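Long-range contacts in B12-binding domain-containing protein (Kitasatospora setae, PDB 6WTF), which probably methylates tryptophan at C2 as a radical SAM enzyme that uses cobalamin and a [4Fe-4S] cluster: residues E130-E135 against R187-D192; S220-N225 against H268-E273; V376-G381 against D395-L400; H336-L341 against P387-A392. All coordinates share one frame; numbering follows the deposited sequence.

Contact 1. Residues E130-E135 against R187-D192; sequences EKILCE and RVWQVD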
# COMPACT_ATOMS: atom_id res chain seq x y z
N GLU A 130 -5.12 10.70 11.91
CA GLU A 130 -6.40 11.33 12.22
C GLU A 130 -6.36 12.10 13.54
O GLU A 130 -6.97 13.16 13.67
CB GLU A 130 -7.52 10.29 12.24
CG GLU A 130 -7.27 9.10 13.15
CD GLU A 130 -6.84 7.85 12.40
OE1 GLU A 130 -6.06 7.95 11.43
OE2 GLU A 130 -7.29 6.76 12.80
N LYS A 131 -5.63 11.58 14.53
CA LYS A 131 -5.60 12.28 15.81
C LYS A 131 -4.57 13.41 15.80
O LYS A 131 -4.84 14.50 16.31
CB LYS A 131 -5.30 11.29 16.94
CG LYS A 131 -6.20 10.07 16.95
CD LYS A 131 -6.94 9.94 18.26
CE LYS A 131 -8.01 8.85 18.19
NZ LYS A 131 -9.36 9.41 17.93
N ILE A 132 -3.40 13.17 15.21
CA ILE A 132 -2.37 14.20 15.17
C ILE A 132 -2.81 15.37 14.30
O ILE A 132 -2.56 16.54 14.62
CB ILE A 132 -1.04 13.60 14.68
CG1 ILE A 132 -0.55 12.53 15.67
CG2 ILE A 132 0.02 14.69 14.49
CD1 ILE A 132 0.67 11.76 15.19
N LEU A 133 -3.49 15.08 13.18
CA LEU A 133 -3.93 16.15 12.29
C LEU A 133 -4.95 17.05 12.97
O LEU A 133 -4.94 18.27 12.77
CB LEU A 133 -4.52 15.56 11.00
CG LEU A 133 -4.87 16.56 9.90
CD1 LEU A 133 -3.65 17.38 9.53
CD2 LEU A 133 -5.45 15.85 8.68
N CYS A 134 -5.84 16.47 13.78
CA CYS A 134 -6.83 17.28 14.50
C CYS A 134 -6.16 18.23 15.48
O CYS A 134 -6.57 19.39 15.62
CB CYS A 134 -7.84 16.38 15.22
SG CYS A 134 -9.08 15.63 14.15
N GLU A 135 -5.12 17.76 16.19
CA GLU A 135 -4.39 18.65 17.08
C GLU A 135 -3.63 19.72 16.30
O GLU A 135 -3.57 20.88 16.72
CB GLU A 135 -3.44 17.86 17.97
CG GLU A 135 -4.14 16.99 19.00
CD GLU A 135 -3.19 16.44 20.05
OE1 GLU A 135 -1.96 16.44 19.80
OE2 GLU A 135 -3.66 16.01 21.12
N ARG A 187 2.05 2.82 17.63
CA ARG A 187 1.20 3.80 16.96
C ARG A 187 -0.29 3.53 17.15
O ARG A 187 -1.11 4.10 16.44
CB ARG A 187 1.51 3.90 15.46
CG ARG A 187 2.98 4.00 15.17
CD ARG A 187 3.27 4.46 13.76
NE ARG A 187 4.59 3.98 13.37
CZ ARG A 187 5.73 4.55 13.74
NH1 ARG A 187 5.72 5.65 14.49
NH2 ARG A 187 6.89 4.02 13.36
N VAL A 188 -0.67 2.69 18.12
CA VAL A 188 -2.09 2.44 18.36
C VAL A 188 -2.78 3.72 18.82
O VAL A 188 -3.93 3.98 18.46
CB VAL A 188 -2.27 1.29 19.38
CG1 VAL A 188 -3.73 1.18 19.79
CG2 VAL A 188 -1.78 -0.02 18.79
N TRP A 189 -2.08 4.53 19.61
CA TRP A 189 -2.67 5.78 20.09
C TRP A 189 -3.01 6.74 18.96
O TRP A 189 -3.80 7.66 19.16
CB TRP A 189 -1.73 6.47 21.08
CG TRP A 189 -0.48 7.02 20.45
CD1 TRP A 189 0.71 6.37 20.28
CD2 TRP A 189 -0.30 8.34 19.92
NE1 TRP A 189 1.63 7.21 19.68
CE2 TRP A 189 1.03 8.42 19.45
CE3 TRP A 189 -1.13 9.46 19.81
CZ2 TRP A 189 1.54 9.58 18.87
CZ3 TRP A 189 -0.61 10.61 19.23
CH2 TRP A 189 0.71 10.66 18.76
N GLN A 190 -2.39 6.57 17.78
CA GLN A 190 -2.70 7.43 16.65
C GLN A 190 -4.00 7.07 15.95
O GLN A 190 -4.52 7.88 15.17
CB GLN A 190 -1.54 7.40 15.63
CG GLN A 190 -0.24 8.02 16.14
CD GLN A 190 0.91 7.89 15.16
OE1 GLN A 190 2.05 7.62 15.55
NE2 GLN A 190 0.62 8.08 13.88
N VAL A 191 -4.57 5.91 16.25
CA VAL A 191 -5.70 5.35 15.50
C VAL A 191 -7.02 5.77 16.14
O VAL A 191 -7.16 5.79 17.37
CB VAL A 191 -5.59 3.81 15.44
CG1 VAL A 191 -6.82 3.22 14.77
CG2 VAL A 191 -4.32 3.38 14.72
N ASP A 192 -7.98 6.12 15.29
CA ASP A 192 -9.38 6.31 15.70
C ASP A 192 -10.06 4.95 15.60
O ASP A 192 -10.43 4.50 14.52
CB ASP A 192 -10.04 7.37 14.81
CG ASP A 192 -11.53 7.57 15.12
OD1 ASP A 192 -12.11 6.84 15.95
OD2 ASP A 192 -12.12 8.50 14.52
O HOH W 1 -3.35 10.26 14.66

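Contact 2. Residues S220-N225 against H268-E273; sequences SILTKN and HTTDSE. With SF4 (iron/sulfur cluster), chain C; SA8 (S-5'-azamethionine-5'-deoxyadenosine), chain E.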
# COMPACT_ATOMS: atom_id res chain seq x y z
N SER A 220 -13.06 -0.12 -0.54
CA SER A 220 -12.05 -0.49 0.44
C SER A 220 -12.62 -0.38 1.85
O SER A 220 -13.55 0.38 2.10
CB SER A 220 -10.81 0.40 0.32
OG SER A 220 -11.16 1.77 0.33
N ILE A 221 -12.05 -1.16 2.76
CA ILE A 221 -12.50 -1.16 4.15
C ILE A 221 -11.33 -1.55 5.04
O ILE A 221 -10.60 -2.51 4.76
CB ILE A 221 -13.70 -2.10 4.39
CG1 ILE A 221 -14.14 -2.04 5.85
CG2 ILE A 221 -13.40 -3.53 3.97
CD1 ILE A 221 -14.62 -0.67 6.27
N LEU A 222 -11.15 -0.78 6.11
CA LEU A 222 -10.12 -1.02 7.11
C LEU A 222 -10.75 -1.62 8.35
O LEU A 222 -11.72 -1.07 8.88
CB LEU A 222 -9.40 0.29 7.46
CG LEU A 222 -8.40 0.23 8.61
CD1 LEU A 222 -7.21 -0.61 8.21
CD2 LEU A 222 -7.98 1.64 9.02
N THR A 223 -10.21 -2.74 8.82
CA THR A 223 -10.67 -3.32 10.07
C THR A 223 -9.69 -3.14 11.21
O THR A 223 -10.10 -3.13 12.37
CB THR A 223 -10.96 -4.81 9.90
OG1 THR A 223 -9.76 -5.55 10.14
CG2 THR A 223 -11.43 -5.09 8.48
N LYS A 224 -8.40 -2.98 10.91
CA LYS A 224 -7.39 -2.81 11.95
C LYS A 224 -6.12 -2.24 11.33
O LYS A 224 -5.74 -2.61 10.22
CB LYS A 224 -7.10 -4.13 12.67
CG LYS A 224 -6.73 -5.30 11.74
CD LYS A 224 -7.12 -6.64 12.37
CE LYS A 224 -7.23 -7.77 11.34
NZ LYS A 224 -5.94 -8.03 10.63
N ASN A 225 -5.47 -1.36 12.07
CA ASN A 225 -4.21 -0.76 11.66
C ASN A 225 -3.04 -1.51 12.28
O ASN A 225 -3.11 -1.94 13.43
CB ASN A 225 -4.16 0.71 12.07
CG ASN A 225 -2.84 1.35 11.73
OD1 ASN A 225 -2.59 1.69 10.57
ND2 ASN A 225 -1.97 1.51 12.72
N HIS A 268 -12.25 -4.29 -0.94
CA HIS A 268 -10.94 -4.84 -0.64
C HIS A 268 -10.53 -4.39 0.75
O HIS A 268 -10.54 -3.19 1.05
CB HIS A 268 -9.90 -4.39 -1.67
CG HIS A 268 -8.68 -5.26 -1.72
ND1 HIS A 268 -7.85 -5.45 -0.63
CD2 HIS A 268 -8.15 -5.99 -2.73
CE1 HIS A 268 -6.86 -6.26 -0.97
NE2 HIS A 268 -7.02 -6.61 -2.23
N THR A 269 -10.18 -5.35 1.61
CA THR A 269 -9.70 -4.98 2.93
C THR A 269 -8.36 -4.27 2.81
O THR A 269 -7.57 -4.55 1.91
CB THR A 269 -9.57 -6.20 3.84
OG1 THR A 269 -8.65 -7.14 3.28
CG2 THR A 269 -10.93 -6.84 4.03
N THR A 270 -8.14 -3.30 3.70
CA THR A 270 -6.91 -2.52 3.68
C THR A 270 -6.06 -2.78 4.92
O THR A 270 -5.17 -1.99 5.24
CB THR A 270 -7.22 -1.03 3.54
OG1 THR A 270 -7.99 -0.58 4.66
CG2 THR A 270 -8.01 -0.78 2.26
N ASP A 271 -6.32 -3.88 5.63
CA ASP A 271 -5.44 -4.31 6.69
C ASP A 271 -4.08 -4.71 6.12
O ASP A 271 -3.95 -5.04 4.94
CB ASP A 271 -6.03 -5.50 7.45
CG ASP A 271 -7.40 -5.21 8.01
OD1 ASP A 271 -7.77 -4.03 8.14
OD2 ASP A 271 -8.12 -6.18 8.32
N SER A 272 -3.06 -4.67 6.98
CA SER A 272 -1.78 -5.26 6.60
C SER A 272 -1.97 -6.71 6.19
O SER A 272 -1.53 -7.13 5.12
CB SER A 272 -0.79 -5.13 7.75
OG SER A 272 -0.36 -3.79 7.88
N GLU A 273 -2.64 -7.49 7.04
CA GLU A 273 -3.03 -8.86 6.73
C GLU A 273 -4.37 -9.12 7.41
O GLU A 273 -4.47 -8.96 8.63
CB GLU A 273 -1.99 -9.88 7.21
CG GLU A 273 -0.57 -9.64 6.72
CD GLU A 273 -0.38 -9.95 5.26
OE1 GLU A 273 -1.28 -10.55 4.64
OE2 GLU A 273 0.68 -9.59 4.72
FE1 SF4 C . 4.82 -9.55 6.84
FE2 SF4 C . 3.07 -7.83 8.06
FE3 SF4 C . 2.41 -8.98 5.67
FE4 SF4 C . 4.35 -7.07 5.77
S1 SF4 C . 2.15 -6.79 6.25
S2 SF4 C . 4.44 -9.05 4.64
S3 SF4 C . 5.31 -7.52 7.78
S4 SF4 C . 2.76 -10.05 7.66
N SA8 E . 0.02 -6.06 3.17
CA SA8 E . 0.94 -6.64 2.18
C SA8 E . 1.22 -5.63 1.07
O SA8 E . 2.43 -5.71 0.61
OXT SA8 E . 0.39 -4.82 0.68
CB SA8 E . 0.40 -7.97 1.57
CG SA8 E . 1.52 -8.89 1.10
ND SA8 E . 2.13 -8.47 -0.16
CE SA8 E . 1.14 -8.44 -1.24
C5' SA8 E . 3.32 -9.26 -0.48
C4' SA8 E . 3.94 -8.90 -1.81
O4' SA8 E . 4.22 -7.49 -1.86
C3' SA8 E . 5.31 -9.54 -2.03
O3' SA8 E . 5.18 -10.88 -2.49
C2' SA8 E . 5.92 -8.62 -3.09
O2' SA8 E . 5.50 -8.99 -4.40
C1' SA8 E . 5.33 -7.25 -2.70
N9 SA8 E . 6.27 -6.37 -2.00
C8 SA8 E . 6.13 -5.86 -0.74
N7 SA8 E . 7.14 -5.11 -0.36
C5 SA8 E . 8.00 -5.13 -1.45
C6 SA8 E . 9.25 -4.53 -1.69
N6 SA8 E . 9.91 -3.80 -0.79
N1 SA8 E . 9.82 -4.73 -2.90
C2 SA8 E . 9.19 -5.50 -3.80
N3 SA8 E . 8.01 -6.13 -3.68
C4 SA8 E . 7.47 -5.90 -2.47
O HOH W 2 -3.54 -4.40 9.58

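Contact 3. Residues V376-G381 against D395-L400; sequences VEALFG and DAFMAL. With TRP (tryptophan), chain F; SA8 (S-5'-azamethionine-5'-deoxyadenosine), chain E.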
# COMPACT_ATOMS: atom_id res chain seq x y z
N VAL A 376 -1.55 -16.41 -5.35
CA VAL A 376 -0.39 -16.77 -4.54
C VAL A 376 0.78 -15.91 -5.00
O VAL A 376 1.12 -15.90 -6.19
CB VAL A 376 -0.06 -18.27 -4.66
CG1 VAL A 376 1.18 -18.61 -3.85
CG2 VAL A 376 -1.25 -19.10 -4.20
N GLU A 377 1.37 -15.18 -4.06
CA GLU A 377 2.50 -14.29 -4.34
C GLU A 377 3.82 -15.03 -4.17
O GLU A 377 3.99 -15.82 -3.24
CB GLU A 377 2.49 -13.08 -3.41
CG GLU A 377 1.22 -12.23 -3.43
CD GLU A 377 1.24 -11.14 -4.49
OE1 GLU A 377 2.12 -11.18 -5.37
OE2 GLU A 377 0.37 -10.25 -4.44
N ALA A 378 4.76 -14.77 -5.08
CA ALA A 378 6.13 -15.23 -4.96
C ALA A 378 7.07 -14.06 -5.21
O ALA A 378 6.91 -13.34 -6.20
CB ALA A 378 6.43 -16.36 -5.95
N LEU A 379 8.04 -13.86 -4.31
CA LEU A 379 9.01 -12.77 -4.43
C LEU A 379 10.40 -13.37 -4.55
O LEU A 379 10.90 -14.00 -3.61
CB LEU A 379 8.93 -11.81 -3.24
CG LEU A 379 9.88 -10.62 -3.31
CD1 LEU A 379 9.70 -9.85 -4.62
CD2 LEU A 379 9.68 -9.68 -2.12
N PHE A 380 11.02 -13.19 -5.71
CA PHE A 380 12.30 -13.81 -6.03
C PHE A 380 13.43 -12.80 -5.90
O PHE A 380 13.25 -11.62 -6.21
CB PHE A 380 12.29 -14.40 -7.44
CG PHE A 380 11.41 -15.61 -7.59
CD1 PHE A 380 11.38 -16.58 -6.60
CD2 PHE A 380 10.62 -15.77 -8.71
CE1 PHE A 380 10.57 -17.69 -6.73
CE2 PHE A 380 9.82 -16.87 -8.85
CZ PHE A 380 9.79 -17.84 -7.86
N GLY A 381 14.59 -13.28 -5.46
CA GLY A 381 15.78 -12.45 -5.36
C GLY A 381 16.21 -12.07 -3.96
O GLY A 381 17.15 -11.28 -3.82
N ASP A 395 7.86 -24.72 -9.52
CA ASP A 395 7.23 -26.03 -9.67
C ASP A 395 6.20 -26.27 -8.57
O ASP A 395 5.07 -26.70 -8.85
CB ASP A 395 8.29 -27.14 -9.65
CG ASP A 395 9.21 -27.09 -10.85
OD1 ASP A 395 8.83 -26.48 -11.87
OD2 ASP A 395 10.31 -27.67 -10.77
N ALA A 396 6.56 -25.97 -7.32
CA ALA A 396 5.64 -26.22 -6.22
C ALA A 396 4.45 -25.27 -6.24
O ALA A 396 3.31 -25.70 -6.02
CB ALA A 396 6.39 -26.13 -4.89
N PHE A 397 4.69 -23.98 -6.49
CA PHE A 397 3.59 -23.02 -6.52
C PHE A 397 2.62 -23.32 -7.66
O PHE A 397 1.40 -23.28 -7.47
CB PHE A 397 4.12 -21.58 -6.65
CG PHE A 397 4.51 -20.96 -5.33
CD1 PHE A 397 4.77 -21.73 -4.22
CD2 PHE A 397 4.62 -19.58 -5.22
CE1 PHE A 397 5.13 -21.15 -3.01
CE2 PHE A 397 4.98 -18.98 -4.02
CZ PHE A 397 5.23 -19.77 -2.92
N MET A 398 3.14 -23.61 -8.86
CA MET A 398 2.27 -23.85 -10.00
C MET A 398 1.37 -25.06 -9.77
O MET A 398 0.26 -25.12 -10.32
CB MET A 398 3.09 -24.02 -11.27
CG MET A 398 3.77 -22.75 -11.76
SD MET A 398 2.59 -21.44 -12.19
CE MET A 398 1.89 -22.10 -13.69
N ALA A 399 1.83 -26.03 -8.98
CA ALA A 399 1.03 -27.21 -8.68
C ALA A 399 -0.11 -26.93 -7.71
O ALA A 399 -0.95 -27.81 -7.51
CB ALA A 399 1.92 -28.33 -8.13
N LEU A 400 -0.14 -25.75 -7.09
CA LEU A 400 -1.25 -25.38 -6.23
C LEU A 400 -2.55 -25.17 -7.01
O LEU A 400 -3.63 -25.22 -6.41
CB LEU A 400 -0.91 -24.12 -5.45
CG LEU A 400 0.27 -24.21 -4.48
CD1 LEU A 400 0.74 -22.83 -4.08
CD2 LEU A 400 -0.12 -25.00 -3.25
N TRP F . 0.54 -8.14 -5.98
CA TRP F . -0.29 -7.19 -5.25
C TRP F . -1.74 -7.65 -5.28
O TRP F . -2.58 -7.15 -4.52
CB TRP F . -0.17 -5.78 -5.84
CG TRP F . 1.25 -5.33 -6.03
CD1 TRP F . 1.94 -5.28 -7.20
CD2 TRP F . 2.15 -4.87 -5.01
NE1 TRP F . 3.22 -4.82 -6.99
CE2 TRP F . 3.38 -4.56 -5.65
CE3 TRP F . 2.05 -4.69 -3.63
CZ2 TRP F . 4.49 -4.09 -4.95
CZ3 TRP F . 3.16 -4.21 -2.94
CH2 TRP F . 4.36 -3.92 -3.60
OXT TRP F . -2.10 -8.53 -6.07
N SA8 E . 0.02 -6.06 3.17
CA SA8 E . 0.94 -6.64 2.18
C SA8 E . 1.22 -5.63 1.07
O SA8 E . 2.43 -5.71 0.61
OXT SA8 E . 0.39 -4.82 0.68
CB SA8 E . 0.40 -7.97 1.57
CG SA8 E . 1.52 -8.89 1.10
ND SA8 E . 2.13 -8.47 -0.16
CE SA8 E . 1.14 -8.44 -1.24
C5' SA8 E . 3.32 -9.26 -0.48
C4' SA8 E . 3.94 -8.90 -1.81
O4' SA8 E . 4.22 -7.49 -1.86
C3' SA8 E . 5.31 -9.54 -2.03
O3' SA8 E . 5.18 -10.88 -2.49
C2' SA8 E . 5.92 -8.62 -3.09
O2' SA8 E . 5.50 -8.99 -4.40
C1' SA8 E . 5.33 -7.25 -2.70
N9 SA8 E . 6.27 -6.37 -2.00
C8 SA8 E . 6.13 -5.86 -0.74
N7 SA8 E . 7.14 -5.11 -0.36
C5 SA8 E . 8.00 -5.13 -1.45
C6 SA8 E . 9.25 -4.53 -1.69
N6 SA8 E . 9.91 -3.80 -0.79
N1 SA8 E . 9.82 -4.73 -2.90
C2 SA8 E . 9.19 -5.50 -3.80
N3 SA8 E . 8.01 -6.13 -3.68
C4 SA8 E . 7.47 -5.90 -2.47

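Contact 4. Residues H336-L341 against P387-A392; sequences HIRPEL and PETVRA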
# COMPACT_ATOMS: atom_id res chain seq x y z
N HIS A 336 7.59 -17.60 -0.78
CA HIS A 336 8.57 -18.62 -1.14
C HIS A 336 8.22 -19.93 -0.45
O HIS A 336 7.32 -19.98 0.40
CB HIS A 336 10.00 -18.19 -0.77
CG HIS A 336 11.02 -18.59 -1.79
ND1 HIS A 336 11.43 -19.89 -1.96
CD2 HIS A 336 11.69 -17.86 -2.72
CE1 HIS A 336 12.31 -19.95 -2.95
NE2 HIS A 336 12.49 -18.73 -3.42
N ILE A 337 8.98 -20.98 -0.78
CA ILE A 337 8.80 -22.30 -0.19
C ILE A 337 10.05 -22.74 0.58
O ILE A 337 9.95 -23.43 1.60
CB ILE A 337 8.41 -23.33 -1.27
CG1 ILE A 337 8.14 -24.69 -0.65
CG2 ILE A 337 9.49 -23.43 -2.34
CD1 ILE A 337 7.48 -25.66 -1.59
N ARG A 338 11.23 -22.34 0.11
CA ARG A 338 12.49 -22.81 0.71
C ARG A 338 12.68 -22.24 2.11
O ARG A 338 12.74 -21.02 2.28
CB ARG A 338 13.66 -22.41 -0.18
CG ARG A 338 13.75 -23.20 -1.47
CD ARG A 338 14.16 -24.65 -1.20
NE ARG A 338 15.13 -25.09 -2.20
CZ ARG A 338 14.94 -26.10 -3.04
NH1 ARG A 338 15.88 -26.41 -3.92
NH2 ARG A 338 13.81 -26.81 -2.99
N PRO A 339 12.79 -23.08 3.15
CA PRO A 339 13.05 -22.55 4.49
C PRO A 339 14.36 -21.80 4.60
O PRO A 339 14.46 -20.86 5.40
CB PRO A 339 13.05 -23.81 5.37
CG PRO A 339 12.26 -24.81 4.61
CD PRO A 339 12.55 -24.54 3.16
N GLU A 340 15.37 -22.19 3.82
CA GLU A 340 16.63 -21.44 3.81
C GLU A 340 16.40 -19.99 3.43
O GLU A 340 17.03 -19.09 4.00
CB GLU A 340 17.63 -22.09 2.85
CG GLU A 340 18.20 -23.43 3.31
CD GLU A 340 18.95 -23.34 4.63
OE1 GLU A 340 18.39 -23.76 5.67
OE2 GLU A 340 20.10 -22.84 4.64
N LEU A 341 15.50 -19.74 2.48
CA LEU A 341 15.22 -18.36 2.09
C LEU A 341 14.25 -17.68 3.05
O LEU A 341 14.44 -16.51 3.40
CB LEU A 341 14.65 -18.31 0.66
CG LEU A 341 15.51 -18.79 -0.51
CD1 LEU A 341 15.17 -18.00 -1.76
CD2 LEU A 341 16.99 -18.68 -0.19
N PRO A 387 19.14 -19.91 -9.25
CA PRO A 387 18.21 -20.49 -10.24
C PRO A 387 17.50 -21.74 -9.75
O PRO A 387 16.33 -21.95 -10.08
CB PRO A 387 19.12 -20.78 -11.44
CG PRO A 387 20.21 -19.77 -11.33
CD PRO A 387 20.44 -19.57 -9.86
N GLU A 388 18.17 -22.59 -8.96
CA GLU A 388 17.51 -23.80 -8.49
C GLU A 388 16.49 -23.50 -7.40
O GLU A 388 15.48 -24.20 -7.30
CB GLU A 388 18.55 -24.83 -8.02
CG GLU A 388 19.26 -24.50 -6.71
CD GLU A 388 18.61 -25.14 -5.49
OE1 GLU A 388 19.02 -24.81 -4.36
OE2 GLU A 388 17.69 -25.98 -5.67
N THR A 389 16.73 -22.47 -6.59
CA THR A 389 15.71 -22.05 -5.64
C THR A 389 14.50 -21.46 -6.35
O THR A 389 13.36 -21.61 -5.88
CB THR A 389 16.28 -21.05 -4.64
OG1 THR A 389 16.73 -19.88 -5.33
CG2 THR A 389 17.44 -21.68 -3.87
N VAL A 390 14.71 -20.78 -7.48
CA VAL A 390 13.60 -20.23 -8.25
C VAL A 390 12.77 -21.36 -8.85
O VAL A 390 11.54 -21.37 -8.75
CB VAL A 390 14.11 -19.27 -9.34
CG1 VAL A 390 13.01 -19.00 -10.37
CG2 VAL A 390 14.58 -17.97 -8.72
N ARG A 391 13.44 -22.34 -9.47
CA ARG A 391 12.73 -23.45 -10.11
C ARG A 391 11.92 -24.25 -9.10
O ARG A 391 10.80 -24.67 -9.40
CB ARG A 391 13.73 -24.36 -10.83
CG ARG A 391 13.11 -25.58 -11.50
CD ARG A 391 14.16 -26.34 -12.32
NE ARG A 391 14.87 -27.34 -11.52
CZ ARG A 391 14.45 -28.59 -11.34
NH1 ARG A 391 13.33 -29.01 -11.90
NH2 ARG A 391 15.16 -29.43 -10.60
N ALA A 392 12.48 -24.46 -7.91
CA ALA A 392 11.77 -25.22 -6.88
C ALA A 392 10.48 -24.52 -6.46
O ALA A 392 9.45 -25.17 -6.25
CB ALA A 392 12.67 -25.44 -5.67

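Contact 1. Residues E130-E135 against R187-D192
Glu130, at the start of helix 130-141, reaches into the loop 187-192 and ends on the backbone of Asp192. From CB its chain first turns to CG, which stands between the backbone N and the carbonyl carbon (chi1 54°); this puts CG 3.6 Å from Gln190 O and 3.7 Å from Asp192 CB. A further bend at chi2 carries CD past Gln190 O and sends the two oxygens to different partners. OE2 takes the amide of Asp192, with N and OE2 2.7 Å apart and an almost straight N-H...O angle of 170°; the donor comes on the anti side, 23° out of the carboxylate plane. OE1 is hydrogen-bonded to O8R of cobalamin, so one carboxylate joins loop and cofactor. Beside it, the Lys131 aliphatic chain lies along the loop carbonyls, with CG 3.3 Å from Gln190 O. Its NZ comes near the Asp192 carboxylate without forming a salt bridge, and that carboxylate has partners in Ser195 and Leu194. A water bridges the backbones, accepting from Ile132 N at 3.0 Å and donating to Gln190 O at 2.7 Å. Next to the water, Ile132 CD1 meets Trp189 CH2 at 3.7 Å, while Gln190 CG lies over the centre of the indole. Gln190 NE2 bonds to the carbonyls of Lys126 and Pro128, just after strand 123-125. Helix 130-141 of the B12-binding domain packs against both this loop and helix 20-31, whose Val24 and Ala28 touch Glu130.

Contact 2. Residues S220-N225 against H268-E273
Glu273, whose carbonyl O lies 2.7 Å from Lys224 NZ, is unusual for a radical SAM enzyme: its OE2 ligates FE3 of the [4Fe-4S] cluster at 2.1 Å. The cluster's other protein ligands are Cys227, Cys231 and Cys234, so FE3 is the iron without a cysteine, the one that S-adenosylmethionine generally chelates in this superfamily; here the analogue's amino N donates to Ser272 O. Two residues back, Asp271 grips segment 220-225 with both oxygens. OD1 takes Thr223 N on its syn lone pair at 2.8 Å and Lys224 N from above the carboxylate plane at 3.0 Å, while Thr223 OG1 donates to OD2 on the syn side at 2.5 Å. These bonds sit where parallel strands 219-221 and 266-269 of the radical SAM barrel run out toward the active site. The pairing is short: Ile221 N donates to His268 O at 3.1 Å, and Thr270 N returns the bond to Ile221 O at 2.8 Å. With an alanine in place of Asp271, both amides and the Thr223 hydroxyl would probably be left without the carboxylate that holds them. Lys224 NZ makes a long salt bridge to Asp271 OD2 and bonds to the carbonyls of Phe274 and Leu276.

Contact 3. Residues V376-G381 against D395-L400
Within the beta-alpha-beta unit formed by strand 373-380, helix 387-398 and strand 404-412, Val376 and Ala378 on the strand pack against Phe397 on the helix. The Phe397 ring is met on distinct sides. Val376 CG1 stands over one face, 4.1 Å from the ring centroid and 25° off the normal, which qualifies as a CH-pi contact; the methyl is displaced toward the rim, so it is nearest CD2 and CE2. Its position follows from the torsion that sets CG1 anti to the backbone N (chi1 178°), leaving CG2 to face Leu400, where CG2 and CD1 are 4.2 Å apart. Ala378 CB comes in obliquely, 3.6 Å from Phe397 CE2. At the ring edge, near its plane, Glu377 O approaches the same CE2 at 3.4 Å. One corner of the phenyl ring therefore rests on three successive strand residues, and no hydrogen bond crosses between the two segments.

The strand's alternation turns the Glu377 side chain to the other side. There its OE2 accepts a hydrogen bond from the amino N of the bound tryptophan at 2.6 Å, and its CB lies 3.6 Å from O3' of the S-adenosylmethionine analogue. Asn331 and Asn527 also bond to this carboxylate, which helps to fix its rotation, while Tyr308, Tyr529 and Asn527 bond to the tryptophan. Residues of alternating direction on one strand thus serve the helix outside and the ligands inside, as in the partial TIM barrel of radical SAM enzymes.

Contact 4. Residues H336-L341 against P387-A392
Arg338 and Glu388 form the salt bridge of this contact, with NH1 and OE2 2.6 Å apart. The carboxylate oxygen comes to the edge of the guanidinium near its plane, yet the two flat groups are turned 44° from each other. Over one face of the same guanidinium lies Ala392 CB, nearest to NH2 at 3.2 Å, so the arginine tip spans one turn of helix 387-398. Bends at chi2 and chi3 fold the arginine chain back to make that possible. Nearer the core, His336 directs its ring edge at the helix backbone, with CE1 3.5 Å from Thr389 O, and Leu341 CD1 reaches across to Thr389 OG1 at 4.3 Å.

Both segments follow strands of the radical SAM barrel, 327-335 and 373-380, and Arg338 is the N-cap residue of the short helix 339-342. What positions that turn is the His336 imidazole. Its ND1 accepts two backbone amides, Ile337 N at 2.9 Å and Arg338 N at 3.2 Å, the latter with an N-H...N angle of 164°, and Leu341 CD1 packs over one ring face. Putting a phenylalanine at His336 would probably leave those two amides without their acceptor and free the turn carrying Arg338 to shift. Farther out, Glu385 links the two sides: its OE2 is hydrogen-bonded to His336 NE2 and also to Thr389 OG1, whose second partner is Thr386 O, just before the helix.

How the contacts relate
Contacts 3 and 4 adjoin, with centres about 9 Å apart and helix 387-398 common to both; Ala396 CB touches Ile337 CD1 at 3.5 Å, and Phe397 CZ lies 3.8 Å from His336 N. Contacts 1 and 2 also meet, through Val191 CG2 and Asn225 ND2 at 3.6 Å, and both touch cobalamin. Contacts 2 and 3 reach the same barrel sheet and approach the S-adenosylmethionine analogue from separate strands, the nearest atoms of the two contacts being about 9 Å apart; contact 2 adds the cluster, contact 3 the tryptophan. Contact 4 stays outside, the His336 side chain being about 9 Å from the analogue, while contacts 1 and 4 are centred about 41 Å apart.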